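Local structure of 5-carboxyvanillate decarboxylase (4L6D) at residues 7-12 against 293-298; 71-76 against 110-115; 170-175 against 222-227; 226-231 against 269-274. The protein probably catalyses the metal-dependent removal of a carboxyl group from 5-carboxyvanillate, within a barrel of the amidohydrolase fold that holds manganese. All blocks are in the same frame, centred on the assembly; numbering follows the deposited sequence.

Interaction 1 opens at the N terminus, on the first barrel strand (5-11), and closes far along the chain, in the loop after the eighth (292-293); it therefore brings first and last strands together and encloses the other three contacts. Inside that loop, interaction 2 comes first, joining neighbouring strands 71-76 and 111-115 and closing before interaction 3 begins. Interaction 3 pairs strand 171-174 with 223-225. Interaction 4 starts where interaction 3 ends, sharing Gly226 and His227, and carries the chain on to strand 267-270 and the loop behind it. Interactions 1 and 3 supply manganese ligands (Glu8, Asp297 and His174), behind which stand Tyr172, His227 and, from interaction 4, Ser272.

Interaction 1. Residues 7-12 against 293-298. With MN (manganese (II) ion), chain I; VNL (4-hydroxy-3-methoxybenzoate), chain J.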
loop_
_atom_site.group_PDB
_atom_site.type_symbol
_atom_site.label_atom_id
_atom_site.label_comp_id
_atom_site.label_asym_id
_atom_site.label_seq_id
_atom_site.Cartn_x
_atom_site.Cartn_y
_atom_site.Cartn_z
ATOM N N THR A 7 -10.712 7.163 -18.332
ATOM C CA THR A 7 -9.301 7.023 -18.702
ATOM C C THR A 7 -8.610 5.670 -18.514
ATOM O O THR A 7 -7.416 5.568 -18.818
ATOM C CB THR A 7 -8.428 8.089 -18.011
ATOM O OG1 THR A 7 -8.627 8.029 -16.587
ATOM C CG2 THR A 7 -8.790 9.481 -18.517
ATOM N N GLU A 8 -9.316 4.643 -18.037
ATOM C CA GLU A 8 -8.672 3.335 -17.848
ATOM C C GLU A 8 -9.532 2.223 -18.427
ATOM O O GLU A 8 -9.919 1.282 -17.729
ATOM C CB GLU A 8 -8.372 3.039 -16.372
ATOM C CG GLU A 8 -7.251 1.977 -16.216
ATOM C CD GLU A 8 -7.062 1.508 -14.781
ATOM O OE1 GLU A 8 -6.657 2.331 -13.927
ATOM O OE2 GLU A 8 -7.318 0.316 -14.502
ATOM N N GLU A 9 -9.816 2.327 -19.721
ATOM C CA GLU A 9 -10.853 1.510 -20.316
ATOM C C GLU A 9 -10.207 0.470 -21.202
ATOM O O GLU A 9 -9.646 0.783 -22.243
ATOM C CB GLU A 9 -11.860 2.402 -21.056
ATOM C CG GLU A 9 -12.262 3.630 -20.209
ATOM C CD GLU A 9 -12.583 3.251 -18.768
ATOM O OE1 GLU A 9 -12.082 3.925 -17.826
ATOM O OE2 GLU A 9 -13.323 2.257 -18.583
ATOM N N ALA A 10 -10.276 -0.772 -20.744
ATOM C CA ALA A 10 -9.555 -1.878 -21.356
ATOM C C ALA A 10 -10.195 -2.360 -22.649
ATOM O O ALA A 10 -11.420 -2.362 -22.794
ATOM C CB ALA A 10 -9.465 -3.034 -20.363
ATOM N N VAL A 11 -9.341 -2.807 -23.567
ATOM C CA VAL A 11 -9.766 -3.373 -24.838
ATOM C C VAL A 11 -8.780 -4.493 -25.187
ATOM O O VAL A 11 -7.698 -4.562 -24.619
ATOM C CB VAL A 11 -9.785 -2.283 -25.948
ATOM C CG1 VAL A 11 -8.357 -1.800 -26.283
ATOM C CG2 VAL A 11 -10.508 -2.754 -27.192
ATOM N N THR A 12 -9.154 -5.379 -26.101
ATOM C CA THR A 12 -8.170 -6.299 -26.656
ATOM C C THR A 12 -8.399 -6.456 -28.150
ATOM O O THR A 12 -9.382 -5.943 -28.690
ATOM C CB THR A 12 -8.162 -7.661 -25.953
ATOM O OG1 THR A 12 -7.014 -8.408 -26.388
ATOM C CG2 THR A 12 -9.442 -8.449 -26.258
ATOM N N MET A 293 -7.975 12.466 -12.443
ATOM C CA MET A 293 -8.846 12.179 -13.579
ATOM C C MET A 293 -9.837 11.083 -13.251
ATOM O O MET A 293 -9.557 10.196 -12.458
ATOM C CB MET A 293 -8.014 11.730 -14.775
ATOM C CG MET A 293 -7.165 12.841 -15.348
ATOM S SD MET A 293 -6.065 12.285 -16.665
ATOM C CE MET A 293 -4.771 11.468 -15.738
ATOM N N TRP A 294 -10.993 11.137 -13.895
ATOM C CA TRP A 294 -12.000 10.101 -13.733
ATOM C C TRP A 294 -11.737 8.906 -14.656
ATOM O O TRP A 294 -11.178 9.050 -15.749
ATOM C CB TRP A 294 -13.375 10.726 -13.992
ATOM C CG TRP A 294 -14.523 9.769 -13.936
ATOM C CD1 TRP A 294 -15.060 9.193 -12.825
ATOM C CD2 TRP A 294 -15.273 9.285 -15.051
ATOM N NE1 TRP A 294 -16.106 8.366 -13.182
ATOM C CE2 TRP A 294 -16.260 8.418 -14.546
ATOM C CE3 TRP A 294 -15.211 9.515 -16.437
ATOM C CZ2 TRP A 294 -17.175 7.773 -15.375
ATOM C CZ3 TRP A 294 -16.114 8.872 -17.256
ATOM C CH2 TRP A 294 -17.088 8.012 -16.721
ATOM N N ALA A 295 -12.148 7.722 -14.206
ATOM C CA ALA A 295 -12.078 6.510 -15.024
ATOM C C ALA A 295 -13.161 5.535 -14.578
ATOM O O ALA A 295 -13.768 5.731 -13.525
ATOM C CB ALA A 295 -10.700 5.851 -14.924
ATOM N N ILE A 296 -13.382 4.476 -15.360
ATOM C CA ILE A 296 -14.369 3.458 -15.016
ATOM C C ILE A 296 -13.706 2.124 -14.687
ATOM O O ILE A 296 -14.145 1.425 -13.767
ATOM C CB ILE A 296 -15.387 3.239 -16.152
ATOM C CG1 ILE A 296 -16.105 4.547 -16.499
ATOM C CG2 ILE A 296 -16.379 2.137 -15.770
ATOM C CD1 ILE A 296 -16.809 4.486 -17.839
ATOM N N ASP A 297 -12.650 1.781 -15.430
ATOM C CA ASP A 297 -12.096 0.424 -15.450
ATOM C C ASP A 297 -13.056 -0.575 -16.121
ATOM O O ASP A 297 -13.137 -1.739 -15.721
ATOM C CB ASP A 297 -11.693 -0.065 -14.044
ATOM C CG ASP A 297 -10.306 -0.671 -14.010
ATOM O OD1 ASP A 297 -9.807 -1.085 -15.074
ATOM O OD2 ASP A 297 -9.717 -0.745 -12.909
ATOM N N TYR A 298 -13.773 -0.118 -17.147
ATOM C CA TYR A 298 -14.610 -0.989 -17.965
ATOM C C TYR A 298 -13.684 -1.891 -18.809
ATOM O O TYR A 298 -12.625 -1.440 -19.227
ATOM C CB TYR A 298 -15.491 -0.118 -18.867
ATOM C CG TYR A 298 -16.434 -0.909 -19.735
ATOM C CD1 TYR A 298 -17.693 -1.262 -19.275
ATOM C CD2 TYR A 298 -16.057 -1.326 -21.013
ATOM C CE1 TYR A 298 -18.557 -1.996 -20.058
ATOM C CE2 TYR A 298 -16.913 -2.061 -21.801
ATOM C CZ TYR A 298 -18.169 -2.388 -21.322
ATOM O OH TYR A 298 -19.041 -3.128 -22.086
HETATM MN MN MN I . -7.802 -1.595 -15.440
HETATM C C1 VNL J . -9.404 -6.907 -13.475
HETATM C CO1 VNL J . -9.805 -5.623 -13.084
HETATM C CO2 VNL J . -8.435 -7.095 -14.480
HETATM C CM1 VNL J . -9.245 -4.488 -13.701
HETATM C CM2 VNL J . -7.859 -5.986 -15.094
HETATM O OM VNL J . -6.909 -6.069 -16.080
HETATM C CZ VNL J . -8.282 -4.639 -14.697
HETATM C CC VNL J . -10.046 -8.108 -12.830
HETATM C CV VNL J . -6.430 -7.354 -16.519
HETATM O O1 VNL J . -11.107 -7.984 -12.160
HETATM O O2 VNL J . -9.537 -9.236 -13.033
HETATM O O3 VNL J . -7.934 -3.633 -15.555
HETATM O O HOH W 1 -8.276 -1.092 -17.521
#
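Glu9 reaches from strand 5-11 to the loop 293-298 and collects three of its backbone N-H groups with both carboxylate oxygens. OE1 accepts from Ile296 N at 2.8 Å, nearly straight (169°), and from Asp297 N and the strand's own Glu8 N; OE2 takes Tyr298 N at 2.8 Å. The bend at chi2 (-46°) turns the carboxylate toward these donors, so a long acidic side chain suits the place. A leucine here would offer no acceptor to Ile296, Asp297 and Tyr298, and the loop would probably be set free to shift. Tyr298 replies with its O, which receives Ala10 N at 2.9 Å. At the other end Thr7 doubles its grip on Trp294 O: its N comes in the carbonyl plane on a lone pair, and OG1, 2.9 Å from that oxygen, from above it. Between these ties Glu8 OE2 and Asp297 OD1 bind the manganese at 2.2 and 2.1 Å, their carboxylate planes 79° apart; His174, vanillate O3 and a water complete the shell. Their outer oxygens are held by Tyr172 and Ser272 (Glu8 OE1) and by His227 (Asp297 OD2). With OE2 and OD1 only 2.9 Å apart, the cation probably pays for bringing two acids so close.

Interaction 2. Residues 71-76 against 110-115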
loop_
_atom_site.group_PDB
_atom_site.type_symbol
_atom_site.label_atom_id
_atom_site.label_comp_id
_atom_site.label_asym_id
_atom_site.label_seq_id
_atom_site.Cartn_x
_atom_site.Cartn_y
_atom_site.Cartn_z
ATOM N N MET A 71 -16.481 9.808 -23.834
ATOM C CA MET A 71 -15.352 9.051 -24.381
ATOM C C MET A 71 -14.794 7.966 -23.477
ATOM O O MET A 71 -14.853 8.056 -22.247
ATOM C CB MET A 71 -14.182 9.998 -24.713
ATOM C CG MET A 71 -14.505 11.103 -25.700
ATOM S SD MET A 71 -13.054 12.083 -26.153
ATOM C CE MET A 71 -12.316 10.982 -27.373
ATOM N N HIS A 72 -14.232 6.947 -24.116
ATOM C CA HIS A 72 -13.284 6.048 -23.466
ATOM C C HIS A 72 -11.904 6.290 -24.033
ATOM O O HIS A 72 -11.727 6.347 -25.263
ATOM C CB HIS A 72 -13.605 4.587 -23.749
ATOM C CG HIS A 72 -14.675 4.009 -22.883
ATOM N ND1 HIS A 72 -14.867 2.649 -22.770
ATOM C CD2 HIS A 72 -15.621 4.594 -22.111
ATOM C CE1 HIS A 72 -15.873 2.419 -21.945
ATOM N NE2 HIS A 72 -16.362 3.581 -21.549
ATOM N N LEU A 73 -10.933 6.426 -23.135
ATOM C CA LEU A 73 -9.516 6.313 -23.489
ATOM C C LEU A 73 -9.141 4.842 -23.366
ATOM O O LEU A 73 -9.053 4.298 -22.258
ATOM C CB LEU A 73 -8.664 7.181 -22.555
ATOM C CG LEU A 73 -7.149 7.091 -22.721
ATOM C CD1 LEU A 73 -6.689 7.679 -24.067
ATOM C CD2 LEU A 73 -6.459 7.790 -21.542
ATOM N N LEU A 74 -8.971 4.200 -24.515
ATOM C CA LEU A 74 -8.760 2.753 -24.575
ATOM C C LEU A 74 -7.299 2.390 -24.348
ATOM O O LEU A 74 -6.399 3.126 -24.750
ATOM C CB LEU A 74 -9.197 2.216 -25.939
ATOM C CG LEU A 74 -10.633 2.513 -26.370
ATOM C CD1 LEU A 74 -10.847 2.134 -27.837
ATOM C CD2 LEU A 74 -11.628 1.763 -25.492
ATOM N N SER A 75 -7.076 1.230 -23.731
ATOM C CA SER A 75 -5.734 0.687 -23.531
ATOM C C SER A 75 -5.795 -0.819 -23.696
ATOM O O SER A 75 -6.739 -1.457 -23.220
ATOM C CB SER A 75 -5.217 1.043 -22.126
ATOM O OG SER A 75 -6.232 0.873 -21.137
ATOM N N LEU A 76 -4.791 -1.401 -24.344
ATOM C CA LEU A 76 -4.711 -2.854 -24.385
ATOM C C LEU A 76 -4.626 -3.398 -22.957
ATOM O O LEU A 76 -3.779 -2.988 -22.167
ATOM C CB LEU A 76 -3.509 -3.308 -25.212
ATOM C CG LEU A 76 -3.284 -4.825 -25.182
ATOM C CD1 LEU A 76 -4.414 -5.550 -25.901
ATOM C CD2 LEU A 76 -1.933 -5.195 -25.815
ATOM N N ARG A 110 -15.578 9.568 -29.845
ATOM C CA ARG A 110 -15.967 8.688 -28.737
ATOM C C ARG A 110 -14.807 7.893 -28.154
ATOM O O ARG A 110 -14.874 7.445 -27.012
ATOM C CB ARG A 110 -17.073 7.717 -29.156
ATOM C CG ARG A 110 -18.291 8.389 -29.817
ATOM C CD ARG A 110 -18.935 9.501 -28.961
ATOM N NE ARG A 110 -19.444 9.058 -27.655
ATOM C CZ ARG A 110 -20.618 8.465 -27.469
ATOM N NH1 ARG A 110 -21.405 8.213 -28.500
ATOM N NH2 ARG A 110 -21.004 8.098 -26.252
ATOM N N PHE A 111 -13.743 7.713 -28.926
ATOM C CA PHE A 111 -12.630 6.916 -28.435
ATOM C C PHE A 111 -11.305 7.603 -28.647
ATOM O O PHE A 111 -11.053 8.158 -29.714
ATOM C CB PHE A 111 -12.643 5.521 -29.073
ATOM C CG PHE A 111 -13.883 4.745 -28.742
ATOM C CD1 PHE A 111 -14.050 4.214 -27.471
ATOM C CD2 PHE A 111 -14.906 4.607 -29.662
ATOM C CE1 PHE A 111 -15.204 3.531 -27.139
ATOM C CE2 PHE A 111 -16.061 3.926 -29.335
ATOM C CZ PHE A 111 -16.212 3.393 -28.070
ATOM N N ALA A 112 -10.481 7.570 -27.607
ATOM C CA ALA A 112 -9.077 7.940 -27.705
ATOM C C ALA A 112 -8.294 6.670 -27.372
ATOM O O ALA A 112 -8.885 5.682 -26.938
ATOM C CB ALA A 112 -8.743 9.084 -26.741
ATOM N N GLY A 113 -6.977 6.670 -27.575
ATOM C CA GLY A 113 -6.222 5.453 -27.357
ATOM C C GLY A 113 -4.806 5.629 -26.863
ATOM O O GLY A 113 -4.111 6.577 -27.229
ATOM N N LEU A 114 -4.391 4.684 -26.022
ATOM C CA LEU A 114 -3.021 4.584 -25.541
ATOM C C LEU A 114 -2.330 3.451 -26.276
ATOM O O LEU A 114 -2.860 2.337 -26.369
ATOM C CB LEU A 114 -3.009 4.291 -24.044
ATOM C CG LEU A 114 -3.721 5.322 -23.155
ATOM C CD1 LEU A 114 -3.595 4.916 -21.699
ATOM C CD2 LEU A 114 -3.126 6.714 -23.370
ATOM N N GLY A 115 -1.154 3.731 -26.818
ATOM C CA GLY A 115 -0.345 2.700 -27.441
ATOM C C GLY A 115 0.442 1.972 -26.380
ATOM O O GLY A 115 0.579 2.469 -25.266
HETATM O O HOH W 2 -2.567 -0.264 -25.836
#
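The parallel strands 71-76 and 111-115 are the two arms of a beta-alpha-beta crossover whose helix is 86-106, a repeating element of the TIM barrel. Four backbone bonds lace them, with the strands taking turns as donor: His72 N gives to Arg110 O, Ala112 N to His72 O, Leu74 N to Ala112 O at 2.8 Å and nearly straight (176°), and Leu114 N to Leu74 O. Beyond the last rung a water links Leu76 N with Leu114 O. On the face that looks into the barrel, Leu73 crosses Leu114 at about a right angle. Its CG stands opposite the backbone N (chi1 175°), which carries CD1 toward the neighbouring strand, 3.7 Å from Ala112 CB and 3.8 Å from Leu114 CD2. An alanine in this place would lack both methyls and would be likely to leave Ala112 CB and Leu114 CD2 with a gap beside them. The outer face packs differently: His72 CB meets the edge of the Phe111 ring, 3.8 Å from CD1, while Leu74 CD1 comes at the same ring obliquely and the leucine also touches helix 86-106. Apolar branches thus dominate the packing on both faces, while the four bonds pair buried backbone N-H and C=O groups.

Interaction 3. Residues 170-175 against 222-227; sequences ALYIHP and KIVLGH. With MN (manganese (II) ion), chain I; VNL (4-hydroxy-3-methoxybenzoate), chain J.
Beside the manganese, Pro175 meets His227 while its neighbour His174 binds the ion through NE2 at 2.2 Å, vanillate O3 lying at the imidazole edge, near its plane. CG of His174 stands opposite the backbone N (chi1 -173°), which sends the ring toward the metal. Two features of Pro175 steady that ligand: its carbonyl O accepts His174 ND1 at 2.9 Å on an in-plane lone pair, and its CD lies over one face of the ring, toward the rim. The same CD, with CG, also meets His227, CG 3.5 Å from CE1 and CD in plane at the ring edge. Behind this layer Tyr172 reaches from its strand, its hydroxyl bound to Glu8 and Thr270. Val224 CG1 sits over one face of the tyrosine ring, 3.9 Å from its centroid, a CH-pi contact, and Tyr172 OH packs 3.3 Å from Gly226 CA. A side chain on Gly226 would run into that hydroxyl, consistent with a glycine here. Farther out the strands pair in parallel, Leu171 N to Lys222 O, Val224 N to Leu171 O and Ile173 N to Val224 O. As they diverge, a water accepts from Gly226 N and donates to Ile173 O. On the face away from Tyr172, Ile173 CD1 nests against Ile223 CG2 at 3.7 Å. An apolar, hydrogen-bonded strand pair thus supports a metal-binding end, where the bond from ND1 probably holds the ring's rotation.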
loop_
_atom_site.group_PDB
_atom_site.type_symbol
_atom_site.label_atom_id
_atom_site.label_comp_id
_atom_site.label_asym_id
_atom_site.label_seq_id
_atom_site.Cartn_x
_atom_site.Cartn_y
_atom_site.Cartn_z
ATOM N N ALA A 170 2.221 10.887 -22.126
ATOM C CA ALA A 170 2.074 10.389 -20.769
ATOM C C ALA A 170 2.031 8.858 -20.776
ATOM O O ALA A 170 1.453 8.257 -21.683
ATOM C CB ALA A 170 0.818 10.960 -20.133
ATOM N N LEU A 171 2.659 8.238 -19.779
ATOM C CA LEU A 171 2.629 6.783 -19.640
ATOM C C LEU A 171 1.727 6.370 -18.488
ATOM O O LEU A 171 1.995 6.691 -17.331
ATOM C CB LEU A 171 4.036 6.240 -19.398
ATOM C CG LEU A 171 4.109 4.741 -19.086
ATOM C CD1 LEU A 171 3.711 3.894 -20.300
ATOM C CD2 LEU A 171 5.510 4.371 -18.629
ATOM N N TYR A 172 0.653 5.656 -18.813
ATOM C CA TYR A 172 -0.214 5.076 -17.798
ATOM C C TYR A 172 0.429 3.772 -17.360
ATOM O O TYR A 172 0.582 2.858 -18.170
ATOM C CB TYR A 172 -1.597 4.812 -18.405
ATOM C CG TYR A 172 -2.750 4.763 -17.418
ATOM C CD1 TYR A 172 -2.734 3.896 -16.330
ATOM C CD2 TYR A 172 -3.867 5.580 -17.595
ATOM C CE1 TYR A 172 -3.800 3.839 -15.444
ATOM C CE2 TYR A 172 -4.934 5.539 -16.721
ATOM C CZ TYR A 172 -4.889 4.675 -15.641
ATOM O OH TYR A 172 -5.955 4.650 -14.782
ATOM N N ILE A 173 0.859 3.695 -16.104
ATOM C CA ILE A 173 1.359 2.425 -15.581
ATOM C C ILE A 173 0.209 1.720 -14.891
ATOM O O ILE A 173 -0.092 1.977 -13.717
ATOM C CB ILE A 173 2.582 2.580 -14.649
ATOM C CG1 ILE A 173 3.729 3.272 -15.393
ATOM C CG2 ILE A 173 3.041 1.206 -14.184
ATOM C CD1 ILE A 173 4.969 3.527 -14.529
ATOM N N HIS A 174 -0.437 0.847 -15.659
ATOM C CA HIS A 174 -1.573 0.049 -15.216
ATOM C C HIS A 174 -1.041 -1.122 -14.392
ATOM O O HIS A 174 0.111 -1.503 -14.539
ATOM C CB HIS A 174 -2.287 -0.454 -16.473
ATOM C CG HIS A 174 -3.578 -1.161 -16.207
ATOM N ND1 HIS A 174 -3.643 -2.497 -15.868
ATOM C CD2 HIS A 174 -4.854 -0.715 -16.227
ATOM C CE1 HIS A 174 -4.905 -2.842 -15.696
ATOM N NE2 HIS A 174 -5.661 -1.779 -15.906
ATOM N N PRO A 175 -1.865 -1.705 -13.510
ATOM C CA PRO A 175 -1.362 -2.888 -12.797
ATOM C C PRO A 175 -1.191 -4.149 -13.656
ATOM O O PRO A 175 -1.691 -4.278 -14.773
ATOM C CB PRO A 175 -2.440 -3.147 -11.727
ATOM C CG PRO A 175 -3.146 -1.824 -11.578
ATOM C CD PRO A 175 -3.122 -1.197 -12.932
ATOM N N LYS A 222 5.781 12.114 -17.806
ATOM C CA LYS A 222 4.488 12.153 -17.133
ATOM C C LYS A 222 3.978 10.724 -16.988
ATOM O O LYS A 222 3.868 9.987 -17.971
ATOM C CB LYS A 222 3.471 13.018 -17.878
ATOM C CG LYS A 222 2.126 13.184 -17.153
ATOM C CD LYS A 222 2.234 14.089 -15.905
ATOM C CE LYS A 222 2.279 15.562 -16.297
ATOM N NZ LYS A 222 2.669 16.452 -15.161
ATOM N N ILE A 223 3.704 10.349 -15.747
ATOM C CA ILE A 223 3.232 9.015 -15.386
ATOM C C ILE A 223 1.824 9.133 -14.819
ATOM O O ILE A 223 1.530 10.053 -14.049
ATOM C CB ILE A 223 4.148 8.378 -14.314
ATOM C CG1 ILE A 223 5.620 8.405 -14.752
ATOM C CG2 ILE A 223 3.670 6.956 -13.953
ATOM C CD1 ILE A 223 5.928 7.602 -16.001
ATOM N N VAL A 224 0.944 8.213 -15.205
ATOM C CA VAL A 224 -0.412 8.210 -14.676
ATOM C C VAL A 224 -0.661 6.885 -13.948
ATOM O O VAL A 224 -0.305 5.812 -14.449
ATOM C CB VAL A 224 -1.441 8.436 -15.799
ATOM C CG1 VAL A 224 -2.864 8.227 -15.277
ATOM C CG2 VAL A 224 -1.290 9.857 -16.394
ATOM N N LEU A 225 -1.226 6.977 -12.744
ATOM C CA LEU A 225 -1.573 5.796 -11.956
ATOM C C LEU A 225 -3.062 5.754 -11.636
ATOM O O LEU A 225 -3.630 6.736 -11.141
ATOM C CB LEU A 225 -0.792 5.793 -10.641
ATOM C CG LEU A 225 0.727 5.684 -10.739
ATOM C CD1 LEU A 225 1.302 5.775 -9.326
ATOM C CD2 LEU A 225 1.147 4.372 -11.378
ATOM N N GLY A 226 -3.685 4.610 -11.905
ATOM C CA GLY A 226 -5.087 4.412 -11.599
ATOM C C GLY A 226 -5.332 4.070 -10.138
ATOM O O GLY A 226 -4.418 4.131 -9.308
ATOM N N HIS A 227 -6.580 3.741 -9.823
ATOM C CA HIS A 227 -6.939 3.265 -8.483
ATOM C C HIS A 227 -6.503 4.245 -7.415
ATOM O O HIS A 227 -5.863 3.881 -6.419
ATOM C CB HIS A 227 -6.392 1.845 -8.302
ATOM C CG HIS A 227 -6.588 1.037 -9.540
ATOM N ND1 HIS A 227 -5.549 0.696 -10.378
ATOM C CD2 HIS A 227 -7.726 0.653 -10.173
ATOM C CE1 HIS A 227 -6.035 0.097 -11.453
ATOM N NE2 HIS A 227 -7.353 0.054 -11.349
HETATM MN MN MN I . -7.802 -1.595 -15.440
HETATM C C1 VNL J . -9.404 -6.907 -13.475
HETATM C CO1 VNL J . -9.805 -5.623 -13.084
HETATM C CO2 VNL J . -8.435 -7.095 -14.480
HETATM C CM1 VNL J . -9.245 -4.488 -13.701
HETATM C CM2 VNL J . -7.859 -5.986 -15.094
HETATM O OM VNL J . -6.909 -6.069 -16.080
HETATM C CZ VNL J . -8.282 -4.639 -14.697
HETATM C CC VNL J . -10.046 -8.108 -12.830
HETATM C CV VNL J . -6.430 -7.354 -16.519
HETATM O O1 VNL J . -11.107 -7.984 -12.160
HETATM O O2 VNL J . -9.537 -9.236 -13.033
HETATM O O3 VNL J . -7.934 -3.633 -15.555
HETATM O O HOH W 3 -2.465 2.135 -12.305
HETATM O O HOH W 1 -8.276 -1.092 -17.521
#

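Interaction 4. Residues 226-231 against 269-274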
loop_
_atom_site.group_PDB
_atom_site.type_symbol
_atom_site.label_atom_id
_atom_site.label_comp_id
_atom_site.label_asym_id
_atom_site.label_seq_id
_atom_site.Cartn_x
_atom_site.Cartn_y
_atom_site.Cartn_z
ATOM N N GLY A 226 -3.685 4.610 -11.905
ATOM C CA GLY A 226 -5.087 4.412 -11.599
ATOM C C GLY A 226 -5.332 4.070 -10.138
ATOM O O GLY A 226 -4.418 4.131 -9.308
ATOM N N HIS A 227 -6.580 3.741 -9.823
ATOM C CA HIS A 227 -6.939 3.265 -8.483
ATOM C C HIS A 227 -6.503 4.245 -7.415
ATOM O O HIS A 227 -5.863 3.881 -6.419
ATOM C CB HIS A 227 -6.392 1.845 -8.302
ATOM C CG HIS A 227 -6.588 1.037 -9.540
ATOM N ND1 HIS A 227 -5.549 0.696 -10.378
ATOM C CD2 HIS A 227 -7.726 0.653 -10.173
ATOM C CE1 HIS A 227 -6.035 0.097 -11.453
ATOM N NE2 HIS A 227 -7.353 0.054 -11.349
ATOM N N MET A 228 -6.887 5.498 -7.661
ATOM C CA MET A 228 -6.570 6.633 -6.797
ATOM C C MET A 228 -5.075 6.694 -6.501
ATOM O O MET A 228 -4.649 6.887 -5.364
ATOM C CB MET A 228 -7.425 6.602 -5.519
ATOM C CG MET A 228 -7.763 7.996 -4.966
ATOM S SD MET A 228 -8.717 9.066 -6.084
ATOM C CE MET A 228 -10.342 8.349 -5.895
ATOM N N GLY A 229 -4.287 6.528 -7.555
ATOM C CA GLY A 229 -2.844 6.630 -7.468
ATOM C C GLY A 229 -2.183 5.457 -6.773
ATOM O O GLY A 229 -1.062 5.597 -6.276
ATOM N N GLU A 230 -2.871 4.310 -6.755
ATOM C CA GLU A 230 -2.372 3.107 -6.079
ATOM C C GLU A 230 -1.964 3.411 -4.641
ATOM O O GLU A 230 -1.014 2.833 -4.114
ATOM C CB GLU A 230 -1.232 2.430 -6.871
ATOM C CG GLU A 230 -1.521 2.245 -8.365
ATOM C CD GLU A 230 -2.619 1.230 -8.657
ATOM O OE1 GLU A 230 -3.151 0.614 -7.712
ATOM O OE2 GLU A 230 -2.949 1.061 -9.848
ATOM N N ALA A 231 -2.718 4.332 -4.040
ATOM C CA ALA A 231 -2.571 4.791 -2.649
ATOM C C ALA A 231 -1.325 5.601 -2.334
ATOM O O ALA A 231 -1.169 6.058 -1.202
ATOM C CB ALA A 231 -2.746 3.641 -1.634
ATOM N N ILE A 269 -3.188 11.019 -11.353
ATOM C CA ILE A 269 -3.889 9.809 -10.937
ATOM C C ILE A 269 -5.274 9.733 -11.549
ATOM O O ILE A 269 -5.814 10.736 -12.013
ATOM C CB ILE A 269 -3.997 9.684 -9.385
ATOM C CG1 ILE A 269 -4.991 10.695 -8.799
ATOM C CG2 ILE A 269 -2.632 9.875 -8.741
ATOM C CD1 ILE A 269 -5.365 10.382 -7.354
ATOM N N THR A 270 -5.841 8.529 -11.551
ATOM C CA THR A 270 -7.247 8.359 -11.907
ATOM C C THR A 270 -8.009 7.666 -10.799
ATOM O O THR A 270 -7.414 7.059 -9.904
ATOM C CB THR A 270 -7.476 7.595 -13.229
ATOM O OG1 THR A 270 -7.534 6.186 -12.967
ATOM C CG2 THR A 270 -6.387 7.906 -14.266
ATOM N N THR A 271 -9.333 7.749 -10.886
ATOM C CA THR A 271 -10.225 7.199 -9.869
ATOM C C THR A 271 -10.711 5.785 -10.177
ATOM O O THR A 271 -11.634 5.318 -9.523
ATOM C CB THR A 271 -11.472 8.091 -9.703
ATOM O OG1 THR A 271 -12.236 8.061 -10.912
ATOM C CG2 THR A 271 -11.065 9.548 -9.406
ATOM N N SER A 272 -10.121 5.117 -11.171
ATOM C CA SER A 272 -10.578 3.767 -11.530
ATOM C C SER A 272 -10.686 2.872 -10.304
ATOM O O SER A 272 -9.754 2.774 -9.509
ATOM C CB SER A 272 -9.626 3.123 -12.535
ATOM O OG SER A 272 -8.293 3.198 -12.065
ATOM N N GLY A 273 -11.830 2.225 -10.129
ATOM C CA GLY A 273 -11.973 1.276 -9.035
ATOM C C GLY A 273 -11.981 1.838 -7.629
ATOM O O GLY A 273 -11.947 1.069 -6.670
ATOM N N VAL A 274 -12.027 3.162 -7.495
ATOM C CA VAL A 274 -12.067 3.812 -6.183
ATOM C C VAL A 274 -13.137 4.895 -6.214
ATOM O O VAL A 274 -12.852 6.097 -6.297
ATOM C CB VAL A 274 -10.699 4.394 -5.765
ATOM C CG1 VAL A 274 -10.765 4.981 -4.345
ATOM C CG2 VAL A 274 -9.628 3.302 -5.850
#
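Ser272 lies against His227 in two ways at once: its OG accepts His227 N at 2.9 Å and stands over one face of the imidazole, toward its rim and 3.2 Å above the plane. In the plane of that ring, ND1 donates to Glu230 OE2 at 2.7 Å in an almost straight bond (176°). Met228 slants across Ile269, Thr271 and Val274; folded at chi2 and chi3 (61° and 77°), it brings SD to 3.8 Å from Ile269 CD1 and CE to 3.7 Å from Val274 CG1. A flexible thioether suits such a curved path among apolar branches; Met228 also packs on Phe234 of the second subunit. Residues 227-230 all have positive phi, forming a short left-handed helical turn that Met228 N ties to Thr270 O. Gly229 fits because a CB there would strike Ile269 CG2. Through their bonds to the metal's acids, ring and hydroxyl are second-shell groups, and Glu230 probably fixes the imidazole's rotation so that NE2 faces the aspartate.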